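Local coordinates for chorismate synthase (Aquifex aeolicus, PDB 1Q1L), which probably catalyses the reduced-FMN-dependent anti-1,4-elimination of phosphate from 5-enolpyruvylshikimate-3-phosphate to give chorismate, the branch-point precursor of the aromatic amino acids, at residues A[229-234]-A[319-324]; A[164-169]-A[191-196]; A[237-242]-A[389-394]. All blocks are in the same frame, centred on the assembly; numbering follows the deposited sequence.

Contact 1: residues A[229-234]-A[319-324]; sequences GVFEVF and VRVAMK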
loop_
_atom_site.group_PDB
_atom_site.type_symbol
_atom_site.label_atom_id
_atom_site.label_comp_id
_atom_site.label_asym_id
_atom_site.label_seq_id
_atom_site.Cartn_x
_atom_site.Cartn_y
_atom_site.Cartn_z
ATOM N N GLY A 229 3.647 24.223 22.847
ATOM C CA GLY A 229 4.392 25.137 22.005
ATOM C C GLY A 229 4.071 25.022 20.531
ATOM O O GLY A 229 3.359 24.113 20.095
ATOM N N VAL A 230 4.605 25.956 19.758
ATOM C CA VAL A 230 4.391 25.971 18.325
ATOM C C VAL A 230 5.714 26.194 17.625
ATOM O O VAL A 230 6.532 27.007 18.065
ATOM C CB VAL A 230 3.422 27.100 17.921
ATOM C CG1 VAL A 230 3.301 27.162 16.412
ATOM C CG2 VAL A 230 2.060 26.875 18.562
ATOM N N PHE A 231 5.946 25.456 16.547
ATOM C CA PHE A 231 7.166 25.644 15.780
ATOM C C PHE A 231 6.854 25.643 14.296
ATOM O O PHE A 231 5.779 25.217 13.875
ATOM C CB PHE A 231 8.210 24.570 16.097
ATOM C CG PHE A 231 7.734 23.172 15.860
ATOM C CD1 PHE A 231 7.079 22.469 16.864
ATOM C CD2 PHE A 231 7.951 22.549 14.636
ATOM C CE1 PHE A 231 6.648 21.157 16.650
ATOM C CE2 PHE A 231 7.520 21.237 14.418
ATOM C CZ PHE A 231 6.871 20.544 15.426
ATOM N N GLU A 232 7.787 26.153 13.504
ATOM C CA GLU A 232 7.605 26.194 12.068
ATOM C C GLU A 232 8.735 25.393 11.444
ATOM O O GLU A 232 9.892 25.494 11.861
ATOM C CB GLU A 232 7.605 27.648 11.569
ATOM C CG GLU A 232 6.619 28.532 12.345
ATOM C CD GLU A 232 6.519 29.961 11.834
ATOM O OE1 GLU A 232 7.540 30.512 11.370
ATOM O OE2 GLU A 232 5.413 30.540 11.920
ATOM N N VAL A 233 8.386 24.567 10.469
ATOM C CA VAL A 233 9.366 23.743 9.780
ATOM C C VAL A 233 9.339 24.183 8.337
ATOM O O VAL A 233 8.271 24.433 7.786
ATOM C CB VAL A 233 8.988 22.241 9.834
ATOM C CG1 VAL A 233 10.136 21.394 9.289
ATOM C CG2 VAL A 233 8.654 21.846 11.244
ATOM N N PHE A 234 10.505 24.281 7.715
ATOM C CA PHE A 234 10.554 24.702 6.328
ATOM C C PHE A 234 11.525 23.850 5.534
ATOM O O PHE A 234 12.392 23.174 6.098
ATOM C CB PHE A 234 10.984 26.171 6.240
ATOM C CG PHE A 234 12.402 26.412 6.678
ATOM C CD1 PHE A 234 13.455 26.233 5.792
ATOM C CD2 PHE A 234 12.688 26.769 7.991
ATOM C CE1 PHE A 234 14.777 26.403 6.210
ATOM C CE2 PHE A 234 13.996 26.939 8.413
ATOM C CZ PHE A 234 15.045 26.757 7.519
ATOM N N VAL A 319 5.536 24.918 7.152
ATOM C CA VAL A 319 4.525 24.234 7.939
ATOM C C VAL A 319 4.547 24.699 9.387
ATOM O O VAL A 319 5.608 24.775 9.999
ATOM C CB VAL A 319 4.775 22.706 7.908
ATOM C CG1 VAL A 319 3.603 21.974 8.486
ATOM C CG2 VAL A 319 5.061 22.265 6.485
ATOM N N ARG A 320 3.372 24.987 9.935
ATOM C CA ARG A 320 3.261 25.444 11.323
ATOM C C ARG A 320 2.659 24.289 12.118
ATOM O O ARG A 320 1.642 23.720 11.725
ATOM C CB ARG A 320 2.372 26.692 11.392
ATOM C CG ARG A 320 2.645 27.690 10.267
ATOM C CD ARG A 320 2.070 29.071 10.577
ATOM N NE ARG A 320 2.743 29.688 11.714
ATOM C CZ ARG A 320 2.202 29.839 12.918
ATOM N NH1 ARG A 320 0.964 29.424 13.159
ATOM N NH2 ARG A 320 2.909 30.392 13.893
ATOM N N VAL A 321 3.289 23.952 13.238
ATOM C CA VAL A 321 2.868 22.815 14.041
ATOM C C VAL A 321 2.627 23.144 15.508
ATOM O O VAL A 321 3.465 23.762 16.164
ATOM C CB VAL A 321 3.936 21.698 13.936
ATOM C CG1 VAL A 321 3.437 20.419 14.571
ATOM C CG2 VAL A 321 4.299 21.478 12.465
ATOM N N ALA A 322 1.483 22.695 16.022
ATOM C CA ALA A 322 1.104 22.954 17.408
ATOM C C ALA A 322 1.210 21.717 18.293
ATOM O O ALA A 322 0.624 20.668 17.996
ATOM C CB ALA A 322 -0.317 23.507 17.451
HETATM N N MSE A 323 1.962 21.843 19.381
HETATM C CA MSE A 323 2.141 20.743 20.324
HETATM C C MSE A 323 1.446 21.068 21.645
HETATM O O MSE A 323 1.718 22.101 22.252
HETATM C CB MSE A 323 3.628 20.506 20.587
HETATM C CG MSE A 323 3.890 19.313 21.477
HETATM SE SE MSE A 323 5.686 19.279 22.142
HETATM C CE MSE A 323 5.370 20.310 23.758
ATOM N N LYS A 324 0.555 20.189 22.088
ATOM C CA LYS A 324 -0.168 20.418 23.333
ATOM C C LYS A 324 0.756 20.199 24.522
ATOM O O LYS A 324 1.808 19.570 24.394
ATOM C CB LYS A 324 -1.366 19.476 23.440
ATOM C CG LYS A 324 -1.009 18.043 23.808
ATOM C CD LYS A 324 -2.265 17.198 23.968
ATOM C CE LYS A 324 -2.000 15.923 24.771
ATOM N NZ LYS A 324 -1.020 15.009 24.128
#
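Phe-231 holds its CG between the backbone N and the carbonyl carbon (chi1 58°), which brings the ring nearer to strand 319-323 and lays it beside Val-321. The branched CB of Val-321 lies over one ring face, near its rim, a CH-pi contact with CB 3.8 Å from the centroid of the Phe-231 ring. On the other face of the sheet, the extended chain of Glu-232 and the chain of Arg-320, bent at chi3, point the same way. In a salt bridge, Arg-320 grips one oxygen side-on: its NE stands 2.8 Å from Glu-232 OE2 in a fairly straight bond, its NH2 3.2 Å from that OE2 in a more bent one. OE2 lies in the guanidinium plane, yet the carboxylate is turned 89° to it. These strands are antiparallel neighbours in one sheet of the beta-alpha-beta sandwich, and at the hydrogen-bonded pair Phe-231/Val-321 the Val-321 N meets Phe-231 O at 2.9 Å. Large apolar groups suit the face of Phe-231, Val-321 and Met-323 (selenomethionine) because helix 356-379 packs there through Ala-359. The polar ends have further partners: Tyr-183 OH is hydrogen-bonded to Glu-232 OE1, while Lys-181 forms a salt bridge with OE2 and Glu-270 one with Arg-320 NH1.

Contact 2: residues A[164-169]-A[191-196]; sequences GSFVVS and LSYHEK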
loop_
_atom_site.group_PDB
_atom_site.type_symbol
_atom_site.label_atom_id
_atom_site.label_comp_id
_atom_site.label_asym_id
_atom_site.label_seq_id
_atom_site.Cartn_x
_atom_site.Cartn_y
_atom_site.Cartn_z
ATOM N N GLY A 164 14.778 22.888 7.789
ATOM C CA GLY A 164 15.138 23.477 9.061
ATOM C C GLY A 164 13.886 23.852 9.804
ATOM O O GLY A 164 12.784 23.657 9.286
ATOM N N SER A 165 14.048 24.402 11.005
ATOM C CA SER A 165 12.906 24.796 11.815
ATOM C C SER A 165 13.330 25.675 12.987
ATOM O O SER A 165 14.511 25.956 13.186
ATOM C CB SER A 165 12.197 23.555 12.360
ATOM O OG SER A 165 13.029 22.866 13.278
ATOM N N PHE A 166 12.345 26.103 13.762
ATOM C CA PHE A 166 12.598 26.940 14.929
ATOM C C PHE A 166 11.305 27.125 15.696
ATOM O O PHE A 166 10.224 27.108 15.111
ATOM C CB PHE A 166 13.178 28.297 14.501
ATOM C CG PHE A 166 12.431 28.951 13.379
ATOM C CD1 PHE A 166 11.239 29.626 13.615
ATOM C CD2 PHE A 166 12.900 28.856 12.074
ATOM C CE1 PHE A 166 10.525 30.195 12.562
ATOM C CE2 PHE A 166 12.193 29.417 11.016
ATOM C CZ PHE A 166 11.007 30.087 11.262
ATOM N N VAL A 167 11.419 27.290 17.009
ATOM C CA VAL A 167 10.254 27.473 17.864
ATOM C C VAL A 167 9.754 28.913 17.782
ATOM O O VAL A 167 10.550 29.849 17.744
ATOM C CB VAL A 167 10.603 27.133 19.329
ATOM C CG1 VAL A 167 9.394 27.352 20.222
ATOM C CG2 VAL A 167 11.081 25.692 19.421
ATOM N N VAL A 168 8.436 29.090 17.752
ATOM C CA VAL A 168 7.861 30.427 17.670
ATOM C C VAL A 168 7.045 30.796 18.908
ATOM O O VAL A 168 6.656 31.953 19.082
ATOM C CB VAL A 168 6.972 30.578 16.421
ATOM C CG1 VAL A 168 7.795 30.330 15.170
ATOM C CG2 VAL A 168 5.807 29.616 16.493
ATOM N N SER A 169 6.789 29.812 19.764
ATOM C CA SER A 169 6.030 30.053 20.984
ATOM C C SER A 169 6.113 28.876 21.945
ATOM O O SER A 169 6.125 27.718 21.527
ATOM C CB SER A 169 4.559 30.333 20.655
ATOM O OG SER A 169 3.913 29.172 20.160
ATOM N N LEU A 191 16.501 30.368 6.749
ATOM C CA LEU A 191 17.759 29.697 7.055
ATOM C C LEU A 191 18.418 30.394 8.235
ATOM O O LEU A 191 18.999 29.749 9.111
ATOM C CB LEU A 191 18.690 29.723 5.839
ATOM C CG LEU A 191 19.942 28.841 5.954
ATOM C CD1 LEU A 191 19.526 27.408 6.262
ATOM C CD2 LEU A 191 20.753 28.898 4.664
ATOM N N SER A 192 18.307 31.717 8.252
ATOM C CA SER A 192 18.876 32.531 9.315
ATOM C C SER A 192 18.267 32.162 10.662
ATOM O O SER A 192 18.982 31.967 11.649
ATOM C CB SER A 192 18.623 34.015 9.022
ATOM O OG SER A 192 18.949 34.824 10.136
ATOM N N TYR A 193 16.942 32.070 10.703
ATOM C CA TYR A 193 16.252 31.727 11.937
ATOM C C TYR A 193 16.616 30.328 12.417
ATOM O O TYR A 193 16.722 30.083 13.617
ATOM C CB TYR A 193 14.734 31.837 11.749
ATOM C CG TYR A 193 14.249 33.249 11.492
ATOM C CD1 TYR A 193 14.870 34.342 12.102
ATOM C CD2 TYR A 193 13.148 33.492 10.674
ATOM C CE1 TYR A 193 14.403 35.641 11.905
ATOM C CE2 TYR A 193 12.671 34.788 10.470
ATOM C CZ TYR A 193 13.303 35.854 11.090
ATOM O OH TYR A 193 12.826 37.130 10.914
ATOM N N HIS A 194 16.804 29.404 11.479
ATOM C CA HIS A 194 17.169 28.046 11.850
ATOM C C HIS A 194 18.569 28.033 12.453
ATOM O O HIS A 194 18.814 27.374 13.466
ATOM C CB HIS A 194 17.120 27.122 10.627
ATOM C CG HIS A 194 17.634 25.743 10.897
ATOM N ND1 HIS A 194 18.941 25.375 10.656
ATOM C CD2 HIS A 194 17.028 24.656 11.426
ATOM C CE1 HIS A 194 19.117 24.120 11.027
ATOM N NE2 HIS A 194 17.973 23.660 11.499
ATOM N N GLU A 195 19.484 28.770 11.831
ATOM C CA GLU A 195 20.857 28.833 12.319
ATOM C C GLU A 195 20.898 29.388 13.739
ATOM O O GLU A 195 21.615 28.866 14.589
ATOM C CB GLU A 195 21.716 29.699 11.397
ATOM C CG GLU A 195 21.986 29.092 10.030
ATOM C CD GLU A 195 22.865 27.856 10.104
ATOM O OE1 GLU A 195 24.000 27.966 10.618
ATOM O OE2 GLU A 195 22.424 26.774 9.649
ATOM N N LYS A 196 20.127 30.437 14.002
ATOM C CA LYS A 196 20.105 31.017 15.340
ATOM C C LYS A 196 19.449 30.057 16.326
ATOM O O LYS A 196 19.896 29.925 17.463
ATOM C CB LYS A 196 19.380 32.370 15.335
ATOM C CG LYS A 196 20.220 33.503 14.744
ATOM C CD LYS A 196 19.533 34.862 14.854
ATOM C CE LYS A 196 18.386 35.006 13.859
ATOM N NZ LYS A 196 17.738 36.351 13.932
#
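An edge-to-face aromatic pair, Phe-166 with Tyr-193, joins helix 187-197 to strand 162-170 of the five-stranded antiparallel sheet, the axes of 164-169 and 191-196 lying at 70°. Phe-166 presents a face and Tyr-193 an edge, with ring centroids 5.5 Å apart and planes at 73°. Within this pair the methylene of Tyr-193 comes nearest: its CB lies over that Phe-166 face, offset toward the rim and 3.5 Å from Phe-166 CD2. A flat aromatic suits this point of the strand, since one face can take both the CB and the ring edge of the tyrosine, whose own ring also meets Tyr-183 edge-to-face. With an alanine in place of Phe-166, the CB and ring edge of Tyr-193 would probably lose the face they rest on, leaving a gap and a ring freer to turn. Ser-165 points its CB away from helix 187-197, and its OG is hydrogen-bonded to Glu-364 of helix 356-379. The next residue after Tyr-193, His-194, carries CG anti to its backbone nitrogen (chi1 173°), and this sends the imidazole alongside the strand backbone. Its edge arrives at Ser-165, with CD2 3.0 Å from Ser-165 N. Glycine fits at position 164 because a CB there would collide with the imidazole: the His-194 CD2 already lies 3.2 Å from Gly-164 CA.

Contact 3: residues A[237-242]-A[389-394]; sequences NVPPGL and KRFEDY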
loop_
_atom_site.group_PDB
_atom_site.type_symbol
_atom_site.label_atom_id
_atom_site.label_comp_id
_atom_site.label_asym_id
_atom_site.label_seq_id
_atom_site.Cartn_x
_atom_site.Cartn_y
_atom_site.Cartn_z
ATOM N N ASN A 237 14.381 25.303 -1.617
ATOM C CA ASN A 237 14.781 24.832 -2.940
ATOM C C ASN A 237 14.049 23.599 -3.447
ATOM O O ASN A 237 14.606 22.804 -4.207
ATOM C CB ASN A 237 16.290 24.583 -2.972
ATOM C CG ASN A 237 17.084 25.830 -2.630
ATOM O OD1 ASN A 237 16.845 26.895 -3.190
ATOM N ND2 ASN A 237 18.036 25.700 -1.707
ATOM N N VAL A 238 12.800 23.435 -3.027
ATOM C CA VAL A 238 12.005 22.312 -3.485
ATOM C C VAL A 238 11.396 22.766 -4.806
ATOM O O VAL A 238 10.742 23.806 -4.874
ATOM C CB VAL A 238 10.884 21.971 -2.481
ATOM C CG1 VAL A 238 10.004 20.850 -3.031
ATOM C CG2 VAL A 238 11.493 21.555 -1.150
ATOM N N PRO A 239 11.619 22.002 -5.881
ATOM C CA PRO A 239 11.063 22.388 -7.179
ATOM C C PRO A 239 9.545 22.245 -7.205
ATOM O O PRO A 239 8.962 21.574 -6.353
ATOM C CB PRO A 239 11.744 21.419 -8.139
ATOM C CG PRO A 239 11.843 20.170 -7.305
ATOM C CD PRO A 239 12.330 20.712 -5.974
ATOM N N PRO A 240 8.888 22.879 -8.187
ATOM C CA PRO A 240 7.433 22.812 -8.323
ATOM C C PRO A 240 7.135 21.452 -8.931
ATOM O O PRO A 240 7.977 20.906 -9.635
ATOM C CB PRO A 240 7.116 23.923 -9.330
ATOM C CG PRO A 240 8.362 24.747 -9.399
ATOM C CD PRO A 240 9.460 23.761 -9.213
ATOM N N GLY A 241 5.955 20.907 -8.674
ATOM C CA GLY A 241 5.620 19.630 -9.275
ATOM C C GLY A 241 5.584 18.404 -8.389
ATOM O O GLY A 241 5.174 17.345 -8.852
ATOM N N LEU A 242 6.017 18.521 -7.138
ATOM C CA LEU A 242 5.988 17.375 -6.239
ATOM C C LEU A 242 4.587 17.246 -5.662
ATOM O O LEU A 242 3.931 18.251 -5.368
ATOM C CB LEU A 242 7.012 17.533 -5.116
ATOM C CG LEU A 242 8.474 17.684 -5.549
ATOM C CD1 LEU A 242 9.364 17.445 -4.335
ATOM C CD2 LEU A 242 8.816 16.674 -6.647
ATOM N N LYS A 389 20.439 13.328 -12.598
ATOM C CA LYS A 389 20.303 13.704 -13.994
ATOM C C LYS A 389 18.848 14.048 -14.308
ATOM O O LYS A 389 18.570 15.000 -15.038
ATOM C CB LYS A 389 20.779 12.557 -14.894
ATOM C CG LYS A 389 20.467 12.750 -16.371
ATOM C CD LYS A 389 21.227 13.925 -16.959
ATOM C CE LYS A 389 20.786 14.201 -18.391
ATOM N NZ LYS A 389 20.849 12.976 -19.243
ATOM N N ARG A 390 17.919 13.273 -13.756
ATOM C CA ARG A 390 16.501 13.514 -14.000
ATOM C C ARG A 390 16.030 14.787 -13.307
ATOM O O ARG A 390 15.122 15.467 -13.784
ATOM C CB ARG A 390 15.679 12.316 -13.527
ATOM C CG ARG A 390 16.033 11.030 -14.249
ATOM C CD ARG A 390 15.293 9.857 -13.656
ATOM N NE ARG A 390 15.647 8.600 -14.303
ATOM C CZ ARG A 390 15.133 7.420 -13.966
ATOM N NH1 ARG A 390 14.238 7.342 -12.988
ATOM N NH2 ARG A 390 15.521 6.318 -14.599
ATOM N N PHE A 391 16.650 15.102 -12.178
ATOM C CA PHE A 391 16.309 16.303 -11.425
ATOM C C PHE A 391 16.707 17.505 -12.287
ATOM O O PHE A 391 15.910 18.424 -12.509
ATOM C CB PHE A 391 17.085 16.321 -10.103
ATOM C CG PHE A 391 16.782 17.511 -9.224
ATOM C CD1 PHE A 391 15.680 17.506 -8.375
ATOM C CD2 PHE A 391 17.609 18.629 -9.239
ATOM C CE1 PHE A 391 15.406 18.600 -7.550
ATOM C CE2 PHE A 391 17.343 19.730 -8.419
ATOM C CZ PHE A 391 16.240 19.713 -7.574
ATOM N N GLU A 392 17.940 17.470 -12.789
ATOM C CA GLU A 392 18.487 18.533 -13.623
ATOM C C GLU A 392 17.659 18.782 -14.876
ATOM O O GLU A 392 17.392 19.927 -15.231
ATOM C CB GLU A 392 19.928 18.196 -13.994
ATOM C CG GLU A 392 20.845 18.117 -12.782
ATOM C CD GLU A 392 22.144 17.388 -13.067
ATOM O OE1 GLU A 392 22.979 17.277 -12.142
ATOM O OE2 GLU A 392 22.331 16.920 -14.212
ATOM N N ASP A 393 17.248 17.714 -15.548
ATOM C CA ASP A 393 16.433 17.852 -16.744
ATOM C C ASP A 393 15.078 18.447 -16.370
ATOM O O ASP A 393 14.567 19.329 -17.056
ATOM C CB ASP A 393 16.229 16.491 -17.422
ATOM C CG ASP A 393 17.488 15.981 -18.114
ATOM O OD1 ASP A 393 18.465 16.756 -18.251
ATOM O OD2 ASP A 393 17.494 14.803 -18.536
ATOM N N TYR A 394 14.507 17.969 -15.270
ATOM C CA TYR A 394 13.213 18.458 -14.820
ATOM C C TYR A 394 13.242 19.927 -14.407
ATOM O O TYR A 394 12.312 20.680 -14.704
ATOM C CB TYR A 394 12.691 17.609 -13.660
ATOM C CG TYR A 394 11.385 18.124 -13.122
ATOM C CD1 TYR A 394 11.329 18.807 -11.910
ATOM C CD2 TYR A 394 10.212 18.010 -13.871
ATOM C CE1 TYR A 394 10.138 19.374 -11.458
ATOM C CE2 TYR A 394 9.019 18.570 -13.431
ATOM C CZ TYR A 394 8.987 19.249 -12.231
ATOM O OH TYR A 394 7.810 19.809 -11.804
#
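Tyr-394 and Pro-240 mark the tight end of this contact. The phenol hydroxyl donates to the backbone carbonyl, but the modelled separation of 2.4 Å between Tyr-394 OH and Pro-240 O is so short that its exact length is doubtful. The carbonyl oxygen lies at the edge of the phenol ring, in its plane. Just beyond it the hydroxyl oxygen also lies 3.4 Å from Gly-241 CA. Glycine is needed here twice over: its backbone angles (phi 108°, psi -8°) would jam a CB against the preceding carbonyl oxygen, and a CB would also run into the tyrosine hydroxyl. Tyrosine suits the helix position because its length spans the space to the loop and its end carries a donor. The contact brings the turn that leaves strand 229-236 against helix 384-399, close to the C-terminus of the chorismate synthase chain. Pro-239 O and Leu-242 N both bond Thr-312 OG1, which helps fix the shape of this turn. Packing is looser around Pro-239, a rigid apolar residue whose CB is 4.2 Å from Tyr-394 CE1. The side chains of Pro-239 and Phe-391 cross at about a right angle, and Pro-239 CG stops 3.9 Å from Phe-391 CE1. Phe-391 reaches this spot with CG anti to the backbone nitrogen (chi1 -179°); like Pro-240 it remains partly exposed, and its ring also meets Phe-159. Lys-389 and Asp-393 turn to the third subunit, forming salt bridges with Asp-393 and Lys-389 of that subunit.

In the fold
Contacts 1 and 2 share one antiparallel sheet: strands 162-170 and 229-236 are neighbours in it, and strand 317-323 follows on the far side of 229-236. Their centres are 11 Å apart and they touch directly, for example through Phe-234 N and Gly-164 O, 2.8 Å apart. Contact 3 lies away from them, its centre about 27 Å from that of contact 1 and 26 Å from that of contact 2. Along the chain contact 2 closes before the others open, whereas contacts 1 and 3 interlace. The chain thus passes from strand 229-236, within the sheet and near the predicted FMN site, into the loop that meets helix 384-399, and contacts 1 and 3 both adjoin the second subunit of the tetramer.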